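ATP-dependent helicase FUN30 (Saccharomyces cerevisiae S288c, PDB 5GN1) uses ATP hydrolysis to remodel nucleosomes in DNA end resection and heterochromatin organization, this chain being the C-terminal part of its ATPase domain. Local coordinates at residues Leu116-Tyr121 with Phe158-Leu163. Numbering follows the deposited sequence.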
# COMPACT_ATOMS: atom_id res chain seq x y z
N LEU A 116 -3.89 -0.96 6.78
CA LEU A 116 -4.78 -0.67 5.67
C LEU A 116 -6.21 -1.13 5.96
O LEU A 116 -7.05 -1.09 5.06
CB LEU A 116 -4.27 -1.34 4.39
CG LEU A 116 -2.90 -0.89 3.89
CD1 LEU A 116 -2.43 -1.82 2.76
CD2 LEU A 116 -2.95 0.58 3.46
N PHE A 117 -6.46 -1.57 7.18
CA PHE A 117 -7.75 -2.09 7.62
C PHE A 117 -8.08 -1.47 8.96
O PHE A 117 -7.20 -0.99 9.68
CB PHE A 117 -7.74 -3.62 7.77
CG PHE A 117 -7.51 -4.36 6.48
CD1 PHE A 117 -6.22 -4.51 5.99
CD2 PHE A 117 -8.57 -4.89 5.77
CE1 PHE A 117 -6.00 -5.17 4.80
CE2 PHE A 117 -8.35 -5.56 4.58
CZ PHE A 117 -7.06 -5.71 4.10
N ARG A 118 -9.36 -1.48 9.31
CA ARG A 118 -9.80 -1.04 10.62
C ARG A 118 -10.02 -2.29 11.47
O ARG A 118 -10.98 -3.03 11.24
CB ARG A 118 -11.09 -0.22 10.54
CG ARG A 118 -11.55 0.34 11.90
CD ARG A 118 -12.72 1.33 11.76
NE ARG A 118 -13.97 0.69 11.36
CZ ARG A 118 -14.83 0.11 12.20
NH1 ARG A 118 -14.58 0.08 13.50
NH2 ARG A 118 -15.95 -0.43 11.73
N ASN A 119 -9.09 -2.54 12.39
CA ASN A 119 -9.22 -3.48 13.51
C ASN A 119 -8.83 -3.00 14.89
O ASN A 119 -9.45 -3.39 15.89
CB ASN A 119 -8.24 -4.62 13.20
CG ASN A 119 -8.67 -5.47 12.04
OD1 ASN A 119 -9.59 -6.30 12.14
ND2 ASN A 119 -8.00 -5.29 10.92
N ILE A 120 -7.84 -2.11 14.96
CA ILE A 120 -7.43 -1.57 16.25
C ILE A 120 -8.52 -0.60 16.68
O ILE A 120 -8.99 -0.63 17.83
CB ILE A 120 -6.06 -0.88 16.13
CG1 ILE A 120 -4.99 -1.93 15.81
CG2 ILE A 120 -5.73 -0.09 17.39
CD1 ILE A 120 -3.64 -1.32 15.47
N TYR A 121 -8.97 0.25 15.76
CA TYR A 121 -10.03 1.22 16.03
C TYR A 121 -11.39 0.54 15.83
O TYR A 121 -12.13 0.81 14.88
CB TYR A 121 -9.87 2.44 15.14
CG TYR A 121 -8.65 3.29 15.42
CD1 TYR A 121 -7.42 3.00 14.83
CD2 TYR A 121 -8.72 4.38 16.28
CE1 TYR A 121 -6.30 3.78 15.08
CE2 TYR A 121 -7.60 5.16 16.54
CZ TYR A 121 -6.39 4.85 15.94
OH TYR A 121 -5.27 5.61 16.18
N PHE A 158 -4.83 3.32 9.92
CA PHE A 158 -3.84 4.37 9.74
C PHE A 158 -4.48 5.71 9.45
O PHE A 158 -3.96 6.75 9.87
CB PHE A 158 -2.83 4.03 8.65
CG PHE A 158 -1.63 4.93 8.68
CD1 PHE A 158 -0.61 4.71 9.59
CD2 PHE A 158 -1.57 6.05 7.87
CE1 PHE A 158 0.48 5.57 9.65
CE2 PHE A 158 -0.48 6.91 7.92
CZ PHE A 158 0.54 6.67 8.81
N GLU A 159 -5.60 5.73 8.72
CA GLU A 159 -6.30 7.00 8.52
C GLU A 159 -6.83 7.53 9.85
O GLU A 159 -6.80 8.74 10.11
CB GLU A 159 -7.44 6.84 7.52
CG GLU A 159 -6.97 6.59 6.09
CD GLU A 159 -8.02 5.96 5.20
OE1 GLU A 159 -9.10 5.54 5.69
OE2 GLU A 159 -7.77 5.92 3.98
N LEU A 160 -7.31 6.63 10.71
CA LEU A 160 -7.83 7.09 11.99
C LEU A 160 -6.71 7.60 12.88
O LEU A 160 -6.88 8.60 13.58
CB LEU A 160 -8.63 5.98 12.67
CG LEU A 160 -9.98 5.77 12.00
CD1 LEU A 160 -10.54 4.38 12.24
CD2 LEU A 160 -10.97 6.85 12.45
N HIS A 161 -5.54 6.95 12.82
CA HIS A 161 -4.35 7.48 13.47
C HIS A 161 -4.04 8.90 12.98
O HIS A 161 -3.77 9.80 13.79
CB HIS A 161 -3.16 6.57 13.22
CG HIS A 161 -1.87 7.17 13.67
ND1 HIS A 161 -1.58 7.40 15.00
CD2 HIS A 161 -0.82 7.66 12.96
CE1 HIS A 161 -0.39 7.97 15.09
NE2 HIS A 161 0.09 8.14 13.87
N LYS A 162 -4.06 9.12 11.66
CA LYS A 162 -3.78 10.47 11.17
C LYS A 162 -4.86 11.45 11.59
O LYS A 162 -4.56 12.61 11.88
CB LYS A 162 -3.60 10.46 9.65
CG LYS A 162 -2.38 9.68 9.17
CD LYS A 162 -1.06 10.17 9.79
CE LYS A 162 -0.59 11.48 9.16
NZ LYS A 162 0.73 11.92 9.68
N LEU A 163 -6.12 11.02 11.65
CA LEU A 163 -7.17 11.89 12.17
C LEU A 163 -6.88 12.32 13.61
O LEU A 163 -7.14 13.47 13.99
CB LEU A 163 -8.53 11.20 12.10
CG LEU A 163 -9.75 12.02 12.54
CD1 LEU A 163 -10.01 13.18 11.60
CD2 LEU A 163 -10.98 11.14 12.68
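Y121 turns one ring face to CB of L160, the residue that faces it from helix 157-166. CB of Y121 sits 3.6 Å from CD1 of L160. The first torsion (chi1 -67°) places CG opposite the carbonyl carbon, and from there the ring runs out alongside the helix. CB of L160 stands over the middle of that face, 3.7 Å from the centroid of the Y121 ring and 6° off its normal, a CH-pi contact. CD1 of L160 reaches back to CB and CG of Y121, so the leucine and tyrosine side chains run antiparallel, each lying alongside the other. At the tip, OH of Y121 comes to 3.4 Å from CA of H161 and lies near the plane of the imidazole, at its edge; the hydroxyl has a weak hydrogen bond to the carbonyl of Y174, while ND1 of H161 is bonded to N of L176.

R118 adds to the packing on L160, its CD 3.8 Å from CD1 of that leucine. Beyond CD the chain bends (chi3 69°) and brings NH1 within 2.9 Å of O of Y121, on a carbonyl lone pair and in the guanidinium plane; NH2 forms a salt bridge with D123. With an alanine at Y121, CB of L160 would probably lose its aromatic partner and the carbonyl of Y174 its weak hydroxyl bond, leaving a gap against the helix. D157, at the start of that helix, accepts hydrogen bonds from the backbone N of N119, I120 and Y121. This is loop-on-helix packing in the helical region inserted between strands 49-56 and 205-209 of the RecA-like sheet of this SNF2-family ATPase.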